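Local coordinates for protein alginate lyase (Bacteroides ovatus, PDB 3NNB) that probably cleaves the polysaccharide alginate by beta-elimination, as a largely helical alginate lyase from a gut bacterium, at residues 43-48 and 128-133; 59-64 and 139-144. All blocks are in the same frame, centred on the assembly; numbering follows the deposited sequence. Where two conformers were deposited one is given.

How the contacts relate
The two contacts follow one another along the same pair of chain stretches, their segments alternating in sequence. Residues 43-48 lead through the loop toward 59-64, while helix 121-136, which carries 128-133, ends shortly before 139-144. Contact 1 is mainly apolar and contact 2 mainly polar; their centres lie about 13 Å apart, and they touch directly. Thr140 OG1 makes a probable hydrogen bond of 2.7 Å to Val133 O. Ser47 CB packs 3.5 Å from the backbone O of Thr140. Beyond contact 2 the two stretches pair as the short parallel strands 64-66 and 148-151. From helix segment 128-133, Leu131 touches Phe187, a residue of the sodium site that Glu182 and Ser184 complete.

Contact 1 of 2, residues 43-48 and 128-133; sequences MTPPSV and VDFLNV
Pro45 packs between Phe130 and Val133, and this is the dense part of the contact. Its CG sits over one face of the Phe130 ring, 4.2 Å from the centroid and 11° off the normal, a CH-pi contact. Pro45 CB leans on Phe130 CD1 at 3.8 Å and also meets Val133 CB. Phe130 CG stands anti to its carbonyl carbon (chi1 -82°), which swings the ring toward the loop, where Pro46 CD meets its edge at CE1. The same ring touches Ala107, Val108 and Leu111, so it lies between loop 43-48 and helix 98-118 in what is probably the (alpha/alpha) toroid of the six-hairpin clan. Val133 CG1 approaches Pro46 O to 3.4 Å and lies near Ser47 CB. No direct hydrogen bond crosses here; instead one water donates to both Pro46 O and Phe130 O, at 2.9 Å each. Asp129 and Met43, partly exposed, bury little at the margin. The Asp129 side chain crosses that of Pro45 at about a right angle, Asp129 OD2 3.9 Å from Pro45 CG. Selenomethionine Met43 has two conformers; in the one described, SE lies at the Phe130 edge, 4.9 Å from the ring centroid, a doubtful Met-aromatic contact.

Contact 2 of 2, residues 59-64 and 139-144; sequences DKHDYM and KTKMNP
His61 or Asn143 takes part in each of the four direct hydrogen bonds joining these loops, which lead into the paired strands 64-66 and 148-151. Between backbones, Asn143 N gives a nearly straight bond of 2.9 Å to His61 O, which Met142 CA also approaches. From the imidazole, ND1 donates 2.7 Å to an in-plane lone pair of Lys141 O, which sits at the ring edge. Among side chains, Asn143 ND2 serves two carboxylate oxygens, both close to its amide plane, though the carboxylates are turned steeply to it. The bond to Asp62 OD1 is short and straight (2.7 Å, 173°); that to Asp59 OD2, met from above the carboxylate plane, is longer and bent (3.3 Å, 136°). Asp59 OD1 accepts from His61 N in an Asx turn, within a type I turn from Asp59 to Asp62. One water links Tyr63 N to Asn143 O. Apolar contact comes from selenomethionine Met142, whose anti chi1 (176°) begins an extended chain bringing CE to 3.6 Å from Tyr63 CB, with SE oblique to the ring in a Met-aromatic contact; both residues rest on Leu101 of helix 98-118. With His145 NE2 also on OD1 and Ser57 OG on OD2, the donors round Asp62 would probably stabilise its negative charge, and two acceptors on one ND2 fix the Asn143 amide's rotation.

Contact 1 of 2, residues 43-48 and 128-133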
loop_
_atom_site.group_PDB
_atom_site.type_symbol
_atom_site.label_atom_id
_atom_site.label_comp_id
_atom_site.label_asym_id
_atom_site.label_seq_id
_atom_site.Cartn_x
_atom_site.Cartn_y
_atom_site.Cartn_z
HETATM N N MSE A 43 -18.448 -7.787 -10.025
HETATM C CA MSE A 43 -18.333 -6.321 -9.867
HETATM C C MSE A 43 -18.211 -5.638 -11.227
HETATM O O MSE A 43 -17.465 -6.079 -12.096
HETATM C CB MSE A 43 -17.136 -5.948 -8.981
HETATM C CG MSE A 43 -16.959 -4.428 -8.809
HETATM SE SE MSE A 43 -15.396 -3.954 -7.741
HETATM C CE MSE A 43 -16.093 -4.316 -5.977
ATOM N N THR A 44 -18.957 -4.544 -11.410
ATOM C CA THR A 44 -18.800 -3.727 -12.613
ATOM C C THR A 44 -17.531 -2.878 -12.418
ATOM O O THR A 44 -17.421 -2.171 -11.401
ATOM C CB THR A 44 -19.999 -2.778 -12.821
ATOM O OG1 THR A 44 -21.184 -3.568 -12.966
ATOM C CG2 THR A 44 -19.797 -1.899 -14.053
ATOM N N PRO A 45 -16.572 -2.951 -13.360
ATOM C CA PRO A 45 -15.353 -2.138 -13.181
ATOM C C PRO A 45 -15.694 -0.647 -13.085
ATOM O O PRO A 45 -16.403 -0.125 -13.966
ATOM C CB PRO A 45 -14.528 -2.439 -14.412
ATOM C CG PRO A 45 -14.918 -3.865 -14.782
ATOM C CD PRO A 45 -16.417 -3.906 -14.485
ATOM N N PRO A 46 -15.257 0.011 -12.007
ATOM C CA PRO A 46 -15.473 1.454 -11.889
ATOM C C PRO A 46 -14.430 2.264 -12.673
ATOM O O PRO A 46 -13.486 1.718 -13.232
ATOM C CB PRO A 46 -15.302 1.694 -10.392
ATOM C CG PRO A 46 -14.188 0.752 -10.029
ATOM C CD PRO A 46 -14.442 -0.494 -10.876
ATOM N N SER A 47 -14.577 3.579 -12.648
ATOM C CA SER A 47 -13.616 4.489 -13.262
ATOM C C SER A 47 -13.714 5.851 -12.627
ATOM O O SER A 47 -14.673 6.152 -11.904
ATOM C CB SER A 47 -13.815 4.623 -14.770
ATOM O OG SER A 47 -14.888 5.521 -15.099
ATOM N N VAL A 48 -12.721 6.697 -12.940
ATOM C CA VAL A 48 -12.754 8.082 -12.511
ATOM C C VAL A 48 -13.924 8.886 -13.152
ATOM O O VAL A 48 -14.185 10.008 -12.745
ATOM C CB VAL A 48 -11.430 8.820 -12.792
ATOM C CG1 VAL A 48 -10.271 8.153 -11.985
ATOM C CG2 VAL A 48 -11.128 8.943 -14.336
ATOM N N VAL A 128 -8.046 -7.962 -16.397
ATOM C CA VAL A 128 -7.698 -7.132 -17.564
ATOM C C VAL A 128 -8.858 -6.167 -17.900
ATOM O O VAL A 128 -8.595 -5.047 -18.327
ATOM C CB VAL A 128 -7.228 -8.035 -18.759
ATOM C CG1 VAL A 128 -7.049 -7.242 -20.046
ATOM C CG2 VAL A 128 -5.898 -8.684 -18.391
ATOM N N ASP A 129 -10.117 -6.594 -17.685
ATOM C CA ASP A 129 -11.288 -5.726 -17.894
ATOM C C ASP A 129 -11.220 -4.548 -16.917
ATOM O O ASP A 129 -11.307 -3.406 -17.348
ATOM C CB ASP A 129 -12.553 -6.560 -17.739
ATOM C CG ASP A 129 -13.833 -5.839 -18.084
ATOM O OD1 ASP A 129 -13.848 -4.787 -18.743
ATOM O OD2 ASP A 129 -14.870 -6.459 -17.738
ATOM N N PHE A 130 -10.987 -4.813 -15.625
ATOM C CA PHE A 130 -10.777 -3.719 -14.670
ATOM C C PHE A 130 -9.655 -2.782 -15.116
ATOM O O PHE A 130 -9.789 -1.590 -15.039
ATOM C CB PHE A 130 -10.381 -4.246 -13.289
ATOM C CG PHE A 130 -11.546 -4.690 -12.424
ATOM C CD1 PHE A 130 -12.222 -3.741 -11.648
ATOM C CD2 PHE A 130 -11.900 -6.049 -12.278
ATOM C CE1 PHE A 130 -13.257 -4.113 -10.824
ATOM C CE2 PHE A 130 -12.949 -6.428 -11.453
ATOM C CZ PHE A 130 -13.642 -5.454 -10.740
ATOM N N LEU A 131 -8.524 -3.342 -15.520
ATOM C CA LEU A 131 -7.364 -2.521 -15.904
ATOM C C LEU A 131 -7.638 -1.685 -17.172
ATOM O O LEU A 131 -7.200 -0.534 -17.263
ATOM C CB LEU A 131 -6.178 -3.407 -16.150
ATOM C CG LEU A 131 -5.556 -4.064 -14.935
ATOM C CD1 LEU A 131 -4.471 -5.123 -15.346
ATOM C CD2 LEU A 131 -4.996 -3.043 -13.872
ATOM N N ASN A 132 -8.300 -2.289 -18.163
ATOM C CA ASN A 132 -8.706 -1.545 -19.376
ATOM C C ASN A 132 -9.571 -0.351 -19.008
ATOM O O ASN A 132 -9.309 0.793 -19.425
ATOM C CB ASN A 132 -9.511 -2.436 -20.362
ATOM C CG ASN A 132 -8.639 -3.388 -21.142
ATOM O OD1 ASN A 132 -7.485 -3.103 -21.395
ATOM N ND2 ASN A 132 -9.218 -4.492 -21.593
ATOM N N VAL A 133 -10.586 -0.616 -18.205
ATOM C CA VAL A 133 -11.547 0.429 -17.847
ATOM C C VAL A 133 -10.845 1.532 -17.047
ATOM O O VAL A 133 -11.038 2.721 -17.298
ATOM C CB VAL A 133 -12.747 -0.133 -17.104
ATOM C CG1 VAL A 133 -13.626 1.013 -16.571
ATOM C CG2 VAL A 133 -13.548 -1.071 -18.055
HETATM O O HOH W 1 -11.878 -0.654 -13.201
#

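Contact 2 of 2, residues 59-64 and 139-144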
loop_
_atom_site.group_PDB
_atom_site.type_symbol
_atom_site.label_atom_id
_atom_site.label_comp_id
_atom_site.label_asym_id
_atom_site.label_seq_id
_atom_site.Cartn_x
_atom_site.Cartn_y
_atom_site.Cartn_z
ATOM N N ASP A 59 -11.274 18.402 -16.278
ATOM C CA ASP A 59 -11.148 17.104 -16.946
ATOM C C ASP A 59 -11.488 16.005 -15.955
ATOM O O ASP A 59 -10.761 15.791 -14.977
ATOM C CB ASP A 59 -9.705 16.932 -17.471
ATOM C CG ASP A 59 -9.520 15.696 -18.316
ATOM O OD1 ASP A 59 -10.481 14.902 -18.491
ATOM O OD2 ASP A 59 -8.383 15.558 -18.837
ATOM N N LYS A 60 -12.600 15.313 -16.217
ATOM C CA LYS A 60 -13.107 14.240 -15.367
ATOM C C LYS A 60 -12.106 13.083 -15.296
ATOM O O LYS A 60 -12.107 12.301 -14.350
ATOM C CB LYS A 60 -14.466 13.752 -15.912
ATOM C CG LYS A 60 -15.142 12.614 -15.138
ATOM C CD LYS A 60 -15.998 13.101 -14.002
ATOM C CE LYS A 60 -17.225 13.824 -14.485
ATOM N NZ LYS A 60 -17.976 14.412 -13.329
ATOM N N HIS A 61 -11.241 12.978 -16.302
ATOM C CA HIS A 61 -10.230 11.914 -16.328
ATOM C C HIS A 61 -9.107 12.146 -15.315
ATOM O O HIS A 61 -8.292 11.256 -15.068
ATOM C CB HIS A 61 -9.627 11.766 -17.715
ATOM C CG HIS A 61 -10.570 11.252 -18.740
ATOM N ND1 HIS A 61 -10.639 9.910 -19.061
ATOM C CD2 HIS A 61 -11.427 11.896 -19.576
ATOM C CE1 HIS A 61 -11.518 9.753 -20.044
ATOM N NE2 HIS A 61 -12.025 10.938 -20.366
ATOM N N ASP A 62 -9.030 13.350 -14.741
ATOM C CA ASP A 62 -8.155 13.582 -13.631
ATOM C C ASP A 62 -8.708 12.992 -12.334
ATOM O O ASP A 62 -9.833 13.295 -11.906
ATOM C CB ASP A 62 -7.869 15.072 -13.435
ATOM C CG ASP A 62 -7.009 15.678 -14.552
ATOM O OD1 ASP A 62 -6.388 14.940 -15.351
ATOM O OD2 ASP A 62 -6.942 16.930 -14.581
ATOM N N TYR A 63 -7.864 12.185 -11.688
ATOM C CA TYR A 63 -8.154 11.659 -10.369
ATOM C C TYR A 63 -8.407 12.790 -9.377
ATOM O O TYR A 63 -7.665 13.754 -9.346
ATOM C CB TYR A 63 -7.012 10.753 -9.872
ATOM C CG TYR A 63 -7.225 10.167 -8.495
ATOM C CD1 TYR A 63 -7.952 9.007 -8.294
ATOM C CD2 TYR A 63 -6.678 10.790 -7.406
ATOM C CE1 TYR A 63 -8.117 8.481 -7.035
ATOM C CE2 TYR A 63 -6.842 10.272 -6.117
ATOM C CZ TYR A 63 -7.560 9.124 -5.939
ATOM O OH TYR A 63 -7.719 8.609 -4.664
HETATM N N MSE A 64 -9.448 12.633 -8.581
HETATM C CA MSE A 64 -9.777 13.601 -7.548
HETATM C C MSE A 64 -10.188 12.851 -6.332
HETATM O O MSE A 64 -11.071 11.972 -6.392
HETATM C CB MSE A 64 -10.917 14.537 -8.012
HETATM C CG MSE A 64 -11.159 15.675 -7.023
HETATM SE SE MSE A 64 -12.728 16.684 -7.556
HETATM C CE MSE A 64 -12.790 17.885 -5.990
ATOM N N LYS A 139 -12.315 6.323 -23.150
ATOM C CA LYS A 139 -13.542 6.891 -22.619
ATOM C C LYS A 139 -13.512 7.031 -21.106
ATOM O O LYS A 139 -14.261 7.831 -20.552
ATOM C CB LYS A 139 -14.772 6.068 -23.049
ATOM C CG LYS A 139 -15.138 6.270 -24.536
ATOM C CD LYS A 139 -16.461 5.560 -24.863
ATOM C CE LYS A 139 -16.608 5.227 -26.352
ATOM N NZ LYS A 139 -17.858 4.408 -26.609
ATOM N N THR A 140 -12.717 6.208 -20.431
ATOM C CA THR A 140 -12.856 6.084 -18.976
ATOM C C THR A 140 -11.523 6.193 -18.188
ATOM O O THR A 140 -11.531 6.231 -16.955
ATOM C CB THR A 140 -13.507 4.769 -18.556
ATOM O OG1 THR A 140 -12.783 3.652 -19.102
ATOM C CG2 THR A 140 -14.989 4.723 -18.957
ATOM N N LYS A 141 -10.393 6.303 -18.872
ATOM C CA LYS A 141 -9.129 6.124 -18.175
ATOM C C LYS A 141 -8.749 7.280 -17.242
ATOM O O LYS A 141 -9.109 8.440 -17.444
ATOM C CB LYS A 141 -7.987 5.917 -19.138
ATOM C CG LYS A 141 -7.661 7.130 -19.969
ATOM C CD LYS A 141 -6.514 6.837 -20.898
ATOM C CE LYS A 141 -6.241 7.987 -21.826
ATOM N NZ LYS A 141 -5.320 7.512 -22.908
HETATM N N MSE A 142 -8.008 6.905 -16.214
HETATM C CA MSE A 142 -7.421 7.864 -15.283
HETATM C C MSE A 142 -6.113 8.404 -15.864
HETATM O O MSE A 142 -5.254 7.641 -16.254
HETATM C CB MSE A 142 -7.166 7.223 -13.929
HETATM C CG MSE A 142 -6.470 8.124 -12.942
HETATM SE SE MSE A 142 -6.123 7.268 -11.240
HETATM C CE MSE A 142 -4.563 8.291 -10.717
ATOM N N ASN A 143 -5.967 9.724 -15.919
ATOM C CA ASN A 143 -4.681 10.330 -16.305
ATOM C C ASN A 143 -3.584 9.975 -15.308
ATOM O O ASN A 143 -3.850 9.849 -14.108
ATOM C CB ASN A 143 -4.827 11.823 -16.517
ATOM C CG ASN A 143 -5.748 12.157 -17.653
ATOM O OD1 ASN A 143 -5.819 11.417 -18.637
ATOM N ND2 ASN A 143 -6.461 13.284 -17.533
ATOM N N PRO A 144 -2.338 9.830 -15.785
ATOM C CA PRO A 144 -1.275 9.353 -14.897
ATOM C C PRO A 144 -0.608 10.479 -14.076
ATOM O O PRO A 144 0.572 10.787 -14.261
ATOM C CB PRO A 144 -0.285 8.680 -15.866
ATOM C CG PRO A 144 -0.461 9.453 -17.099
ATOM C CD PRO A 144 -1.919 9.773 -17.203
HETATM O O HOH W 2 -5.299 11.782 -12.836
#